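Local coordinates for virulence sensor protein BvgS (Bordetella pertussis, PDB 6ZJ8), which acts as a virulence sensor histidine kinase, whose PAS domain, the part modelled here, probably relays signals toward the kinase, at residues P34-V39 and G133-I138; E101-T106 and V114-I119. All coordinates share one frame; numbering follows the deposited sequence.

How the interactions relate
Both contacts belong to one antiparallel sheet of the PAS fold, in which strands 37-41, 128-137, 110-122 and 99-107 lie side by side. Interaction 1 pairs the first strand of the chain with the last, its segments 94 residues apart at their closest ends and its centre about 4 Å from that of the chain; interaction 2 pairs the strands of a hairpin nested inside the loop that interaction 1 closes. Their centres are about 9 Å apart, and probable hydrogen bonds Ile136 N to Tyr115 O (2.9 Å) and Trp117 N to Gly134 O (3.1 Å) join them. Helix 17-31 leads through a short loop into strand 37-41, and helix 138-155 follows strand 128-137 directly, consistent with signalling through the sheet.

Interaction 1: P34-V39 and G133-I138; sequences PNPIYV and GGWIDI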
loop_
_atom_site.group_PDB
_atom_site.type_symbol
_atom_site.label_atom_id
_atom_site.label_comp_id
_atom_site.label_asym_id
_atom_site.label_seq_id
_atom_site.Cartn_x
_atom_site.Cartn_y
_atom_site.Cartn_z
ATOM N N PRO A 34 0.258 7.980 -7.389
ATOM C CA PRO A 34 -1.171 7.952 -7.052
ATOM C C PRO A 34 -1.621 6.695 -6.327
ATOM O O PRO A 34 -2.560 6.750 -5.528
ATOM C CB PRO A 34 -1.850 8.075 -8.424
ATOM C CG PRO A 34 -0.883 7.475 -9.375
ATOM C CD PRO A 34 0.492 7.763 -8.830
ATOM N N ASN A 35 -0.977 5.563 -6.590
ATOM C CA ASN A 35 -1.434 4.343 -5.935
ATOM C C ASN A 35 -0.607 4.054 -4.688
ATOM O O ASN A 35 0.606 4.293 -4.677
ATOM C CB ASN A 35 -1.342 3.151 -6.888
ATOM C CG ASN A 35 -2.272 3.281 -8.077
ATOM O OD1 ASN A 35 -3.411 3.729 -7.944
ATOM N ND2 ASN A 35 -1.788 2.895 -9.250
ATOM N N PRO A 36 -1.225 3.553 -3.618
ATOM C CA PRO A 36 -0.449 3.195 -2.424
ATOM C C PRO A 36 0.662 2.207 -2.742
ATOM O O PRO A 36 0.458 1.221 -3.454
ATOM C CB PRO A 36 -1.499 2.580 -1.494
ATOM C CG PRO A 36 -2.769 3.247 -1.883
ATOM C CD PRO A 36 -2.677 3.450 -3.374
ATOM N N ILE A 37 1.845 2.480 -2.198
ATOM C CA ILE A 37 2.978 1.571 -2.308
ATOM C C ILE A 37 3.775 1.655 -1.016
ATOM O O ILE A 37 3.888 2.725 -0.409
ATOM C CB ILE A 37 3.863 1.890 -3.530
ATOM C CG1 ILE A 37 4.975 0.844 -3.657
ATOM C CG2 ILE A 37 4.474 3.273 -3.406
ATOM C CD1 ILE A 37 5.826 1.005 -4.884
ATOM N N TYR A 38 4.320 0.516 -0.596
ATOM C CA TYR A 38 5.096 0.423 0.629
ATOM C C TYR A 38 6.255 -0.539 0.414
ATOM O O TYR A 38 6.316 -1.264 -0.583
ATOM C CB TYR A 38 4.236 -0.054 1.805
ATOM C CG TYR A 38 3.578 -1.391 1.546
ATOM C CD1 TYR A 38 4.238 -2.581 1.830
ATOM C CD2 TYR A 38 2.303 -1.464 1.003
ATOM C CE1 TYR A 38 3.638 -3.808 1.587
ATOM C CE2 TYR A 38 1.698 -2.683 0.756
ATOM C CZ TYR A 38 2.369 -3.850 1.046
ATOM O OH TYR A 38 1.763 -5.060 0.798
ATOM N N VAL A 39 7.180 -0.538 1.368
ATOM C CA VAL A 39 8.276 -1.496 1.412
ATOM C C VAL A 39 8.391 -2.011 2.839
ATOM O O VAL A 39 8.516 -1.219 3.780
ATOM C CB VAL A 39 9.608 -0.878 0.950
ATOM C CG1 VAL A 39 10.729 -1.893 1.082
ATOM C CG2 VAL A 39 9.490 -0.387 -0.482
ATOM N N GLY A 133 5.294 -3.675 -2.021
ATOM C CA GLY A 133 3.890 -3.988 -2.199
ATOM C C GLY A 133 3.026 -2.748 -2.246
ATOM O O GLY A 133 3.503 -1.618 -2.123
ATOM N N GLY A 134 1.733 -2.989 -2.429
ATOM C CA GLY A 134 0.764 -1.917 -2.499
ATOM C C GLY A 134 -0.560 -2.451 -3.004
ATOM O O GLY A 134 -0.788 -3.662 -3.042
ATOM N N TRP A 135 -1.430 -1.524 -3.397
ATOM C CA TRP A 135 -2.723 -1.916 -3.935
ATOM C C TRP A 135 -3.262 -0.802 -4.820
ATOM O O TRP A 135 -2.784 0.335 -4.786
ATOM C CB TRP A 135 -3.717 -2.251 -2.815
ATOM C CG TRP A 135 -4.047 -1.096 -1.923
ATOM C CD1 TRP A 135 -5.046 -0.182 -2.100
ATOM C CD2 TRP A 135 -3.385 -0.735 -0.704
ATOM N NE1 TRP A 135 -5.045 0.727 -1.068
ATOM C CE2 TRP A 135 -4.036 0.410 -0.197
ATOM C CE3 TRP A 135 -2.307 -1.267 0.008
ATOM C CZ2 TRP A 135 -3.642 1.031 0.986
ATOM C CZ3 TRP A 135 -1.918 -0.648 1.186
ATOM C CH2 TRP A 135 -2.583 0.489 1.661
ATOM N N ILE A 136 -4.263 -1.156 -5.622
ATOM C CA ILE A 136 -4.958 -0.228 -6.506
ATOM C C ILE A 136 -6.433 -0.254 -6.132
ATOM O O ILE A 136 -7.039 -1.329 -6.057
ATOM C CB ILE A 136 -4.772 -0.598 -7.988
ATOM C CG1 ILE A 136 -3.287 -0.728 -8.334
ATOM C CG2 ILE A 136 -5.446 0.444 -8.891
ATOM C CD1 ILE A 136 -3.041 -1.232 -9.732
ATOM N N ASP A 137 -7.005 0.920 -5.895
ATOM C CA ASP A 137 -8.425 1.028 -5.573
ATOM C C ASP A 137 -9.216 0.895 -6.871
ATOM O O ASP A 137 -9.292 1.832 -7.669
ATOM C CB ASP A 137 -8.711 2.346 -4.863
ATOM C CG ASP A 137 -10.116 2.411 -4.295
ATOM O OD1 ASP A 137 -11.010 1.717 -4.824
ATOM O OD2 ASP A 137 -10.329 3.160 -3.320
ATOM N N ILE A 138 -9.804 -0.286 -7.085
ATOM C CA ILE A 138 -10.557 -0.533 -8.311
ATOM C C ILE A 138 -11.873 0.231 -8.290
ATOM O O ILE A 138 -12.306 0.783 -9.309
ATOM C CB ILE A 138 -10.787 -2.043 -8.500
ATOM C CG1 ILE A 138 -9.456 -2.803 -8.489
ATOM C CG2 ILE A 138 -11.554 -2.312 -9.794
ATOM C CD1 ILE A 138 -8.499 -2.398 -9.597
HETATM O O HOH W 1 -5.263 3.268 -5.772
#
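Pro36, in the loop just before strand 37-39, lies over one face of the Trp135 indole where the central strand of the PAS sheet meets its neighbour 37-41; the paired segments 37-39 and 133-137 run antiparallel at 166°. Pro36 CB sits 3.7 Å from the centroid of the six-membered ring and 16° off its normal, a CH-pi contact. Pro36 CG reaches Trp135 CE2 at 3.5 Å. Tyr38 covers the next backbone unit: its CG stands between its own N and carbonyl carbon (chi1 57°), which folds the ring back over the Gly133 backbone. Gly133 CA lies 3.9 Å from the Tyr38 ring centroid, again over the face.

Backbone bonds set the register of these contacts. Tyr38 and Gly133 form a hydrogen-bonded pair, with Tyr38 N to Gly133 O at 2.7 Å and the return bond from Gly133 N to Tyr38 O nearly straight; Trp135 N adds a weak bond to Pro36 O. Further out, Phe87 and Tyr53 meet the Trp135 ring, and helix 51-57 packs on Pro36. Beside the start of helix 138-155, Asn35 OD1 accepts from Arg141 NH2 and from a water at 2.9 Å, and that water in turn accepts from Asp137 N, also at 2.9 Å.

Interaction 2: E101-T106 and V114-I119; sequences EDRDVT and VYQWTI
A chi1 of 59° sets Arg103 CG on the side of Gln116, whose extended chain comes to meet it. They meet across the beta hairpin of strands 99-107 and 110-122, at one border of the PAS sheet. Arg103 CG comes within 3.4 Å of Gln116 OE1, a van der Waals contact of the methylene with the amide oxygen; the guanidinium and amide planes are 86° apart. Gln116 NE2 turns to helix 79-87, with weak bonds to Glu86 O and Phe87 O.

The backbone ladder pairs Glu101 with Gln116 and Arg103 with Val114, each through two hydrogen bonds, the shortest being Gln116 N to Glu101 O at 2.7 Å. On the same face as Arg103 and Gln116, Val114 CG2 touches Val105 CG2 at 4.0 Å, and Phe87 touches both valines. Asp102 and Tyr115 occupy the other face, Asp102 CB lying 4.1 Å from Tyr115 CD1, while Asp102 OD2 bonds to His113 NE2. The bend at chi3 (-76°) returns the Arg103 guanidinium to its own strand, where NE donates to Asp104 O at 3.2 Å, the oxygen in the guanidinium plane but NE above the carbonyl plane.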
loop_
_atom_site.group_PDB
_atom_site.type_symbol
_atom_site.label_atom_id
_atom_site.label_comp_id
_atom_site.label_asym_id
_atom_site.label_seq_id
_atom_site.Cartn_x
_atom_site.Cartn_y
_atom_site.Cartn_z
ATOM N N GLU A 101 -3.606 -10.552 -5.280
ATOM C CA GLU A 101 -4.923 -10.876 -4.753
ATOM C C GLU A 101 -5.830 -9.668 -4.927
ATOM O O GLU A 101 -5.366 -8.538 -5.101
ATOM C CB GLU A 101 -4.865 -11.285 -3.275
ATOM C CG GLU A 101 -4.295 -12.673 -3.041
ATOM C CD GLU A 101 -4.751 -13.276 -1.726
ATOM O OE1 GLU A 101 -3.986 -13.211 -0.743
ATOM O OE2 GLU A 101 -5.882 -13.806 -1.675
ATOM N N ASP A 102 -7.136 -9.917 -4.889
ATOM C CA ASP A 102 -8.116 -8.844 -4.932
ATOM C C ASP A 102 -9.254 -9.179 -3.982
ATOM O O ASP A 102 -9.689 -10.330 -3.900
ATOM C CB ASP A 102 -8.642 -8.613 -6.355
ATOM C CG ASP A 102 -9.728 -9.594 -6.752
ATOM O OD1 ASP A 102 -9.597 -10.796 -6.441
ATOM O OD2 ASP A 102 -10.712 -9.158 -7.383
ATOM N N ARG A 103 -9.720 -8.167 -3.257
ATOM C CA ARG A 103 -10.747 -8.346 -2.242
ATOM C C ARG A 103 -11.422 -7.004 -2.007
ATOM O O ARG A 103 -10.968 -5.963 -2.488
ATOM C CB ARG A 103 -10.159 -8.897 -0.934
ATOM C CG ARG A 103 -9.074 -8.012 -0.311
ATOM C CD ARG A 103 -8.732 -8.417 1.124
ATOM N NE ARG A 103 -9.757 -8.002 2.079
ATOM C CZ ARG A 103 -9.672 -8.166 3.398
ATOM N NH1 ARG A 103 -10.658 -7.752 4.178
ATOM N NH2 ARG A 103 -8.606 -8.743 3.941
ATOM N N ASP A 104 -12.521 -7.046 -1.263
ATOM C CA ASP A 104 -13.172 -5.838 -0.781
ATOM C C ASP A 104 -12.650 -5.511 0.611
ATOM O O ASP A 104 -12.408 -6.408 1.422
ATOM C CB ASP A 104 -14.690 -6.009 -0.744
ATOM C CG ASP A 104 -15.294 -6.152 -2.121
ATOM O OD1 ASP A 104 -14.714 -5.610 -3.086
ATOM O OD2 ASP A 104 -16.352 -6.807 -2.238
ATOM N N VAL A 105 -12.468 -4.224 0.875
ATOM C CA VAL A 105 -12.017 -3.744 2.173
ATOM C C VAL A 105 -12.921 -2.599 2.596
ATOM O O VAL A 105 -13.276 -1.742 1.779
ATOM C CB VAL A 105 -10.544 -3.289 2.142
ATOM C CG1 VAL A 105 -10.164 -2.651 3.470
ATOM C CG2 VAL A 105 -9.638 -4.465 1.838
ATOM N N THR A 106 -13.288 -2.584 3.873
ATOM C CA THR A 106 -14.199 -1.593 4.425
ATOM C C THR A 106 -13.427 -0.674 5.361
ATOM O O THR A 106 -12.740 -1.142 6.273
ATOM C CB THR A 106 -15.354 -2.268 5.167
ATOM O OG1 THR A 106 -16.042 -3.151 4.271
ATOM C CG2 THR A 106 -16.330 -1.232 5.696
ATOM N N VAL A 114 -10.159 -3.693 -4.024
ATOM C CA VAL A 114 -8.751 -3.347 -4.179
ATOM C C VAL A 114 -8.005 -4.509 -4.815
ATOM O O VAL A 114 -8.317 -5.683 -4.591
ATOM C CB VAL A 114 -8.099 -2.967 -2.829
ATOM C CG1 VAL A 114 -8.758 -1.725 -2.258
ATOM C CG2 VAL A 114 -8.178 -4.129 -1.843
ATOM N N TYR A 115 -7.002 -4.163 -5.618
ATOM C CA TYR A 115 -6.102 -5.121 -6.250
ATOM C C TYR A 115 -4.761 -5.029 -5.531
ATOM O O TYR A 115 -4.064 -4.014 -5.639
ATOM C CB TYR A 115 -5.966 -4.819 -7.741
ATOM C CG TYR A 115 -5.191 -5.856 -8.519
ATOM C CD1 TYR A 115 -5.742 -7.101 -8.784
ATOM C CD2 TYR A 115 -3.919 -5.586 -9.002
ATOM C CE1 TYR A 115 -5.044 -8.055 -9.498
ATOM C CE2 TYR A 115 -3.210 -6.535 -9.720
ATOM C CZ TYR A 115 -3.778 -7.768 -9.965
ATOM O OH TYR A 115 -3.082 -8.720 -10.677
ATOM N N GLN A 116 -4.404 -6.083 -4.802
ATOM C CA GLN A 116 -3.232 -6.099 -3.938
ATOM C C GLN A 116 -2.089 -6.871 -4.588
ATOM O O GLN A 116 -2.308 -7.835 -5.326
ATOM C CB GLN A 116 -3.576 -6.733 -2.588
ATOM C CG GLN A 116 -4.767 -6.103 -1.885
ATOM C CD GLN A 116 -5.371 -7.018 -0.842
ATOM O OE1 GLN A 116 -5.774 -8.141 -1.145
ATOM N NE2 GLN A 116 -5.436 -6.546 0.396
ATOM N N TRP A 117 -0.860 -6.449 -4.293
ATOM C CA TRP A 117 0.311 -7.055 -4.912
ATOM C C TRP A 117 1.520 -6.922 -3.998
ATOM O O TRP A 117 1.603 -6.003 -3.179
ATOM C CB TRP A 117 0.608 -6.404 -6.268
ATOM C CG TRP A 117 0.867 -4.933 -6.165
ATOM C CD1 TRP A 117 -0.065 -3.938 -6.144
ATOM C CD2 TRP A 117 2.142 -4.290 -6.065
ATOM N NE1 TRP A 117 0.550 -2.716 -6.037
ATOM C CE2 TRP A 117 1.907 -2.905 -5.987
ATOM C CE3 TRP A 117 3.462 -4.753 -6.032
ATOM C CZ2 TRP A 117 2.940 -1.975 -5.883
ATOM C CZ3 TRP A 117 4.488 -3.829 -5.927
ATOM C CH2 TRP A 117 4.221 -2.456 -5.855
ATOM N N THR A 118 2.462 -7.855 -4.150
ATOM C CA THR A 118 3.738 -7.788 -3.454
ATOM C C THR A 118 4.817 -8.408 -4.331
ATOM O O THR A 118 4.571 -9.400 -5.022
ATOM C CB THR A 118 3.703 -8.509 -2.099
ATOM O OG1 THR A 118 3.384 -9.892 -2.292
ATOM C CG2 THR A 118 2.677 -7.875 -1.172
ATOM N N ILE A 119 6.013 -7.816 -4.293
ATOM C CA ILE A 119 7.170 -8.319 -5.013
ATOM C C ILE A 119 8.301 -8.495 -3.999
ATOM O O ILE A 119 8.673 -7.524 -3.331
ATOM C CB ILE A 119 7.621 -7.381 -6.144
ATOM C CG1 ILE A 119 6.465 -7.058 -7.095
ATOM C CG2 ILE A 119 8.775 -8.008 -6.918
ATOM C CD1 ILE A 119 6.160 -8.158 -8.074
#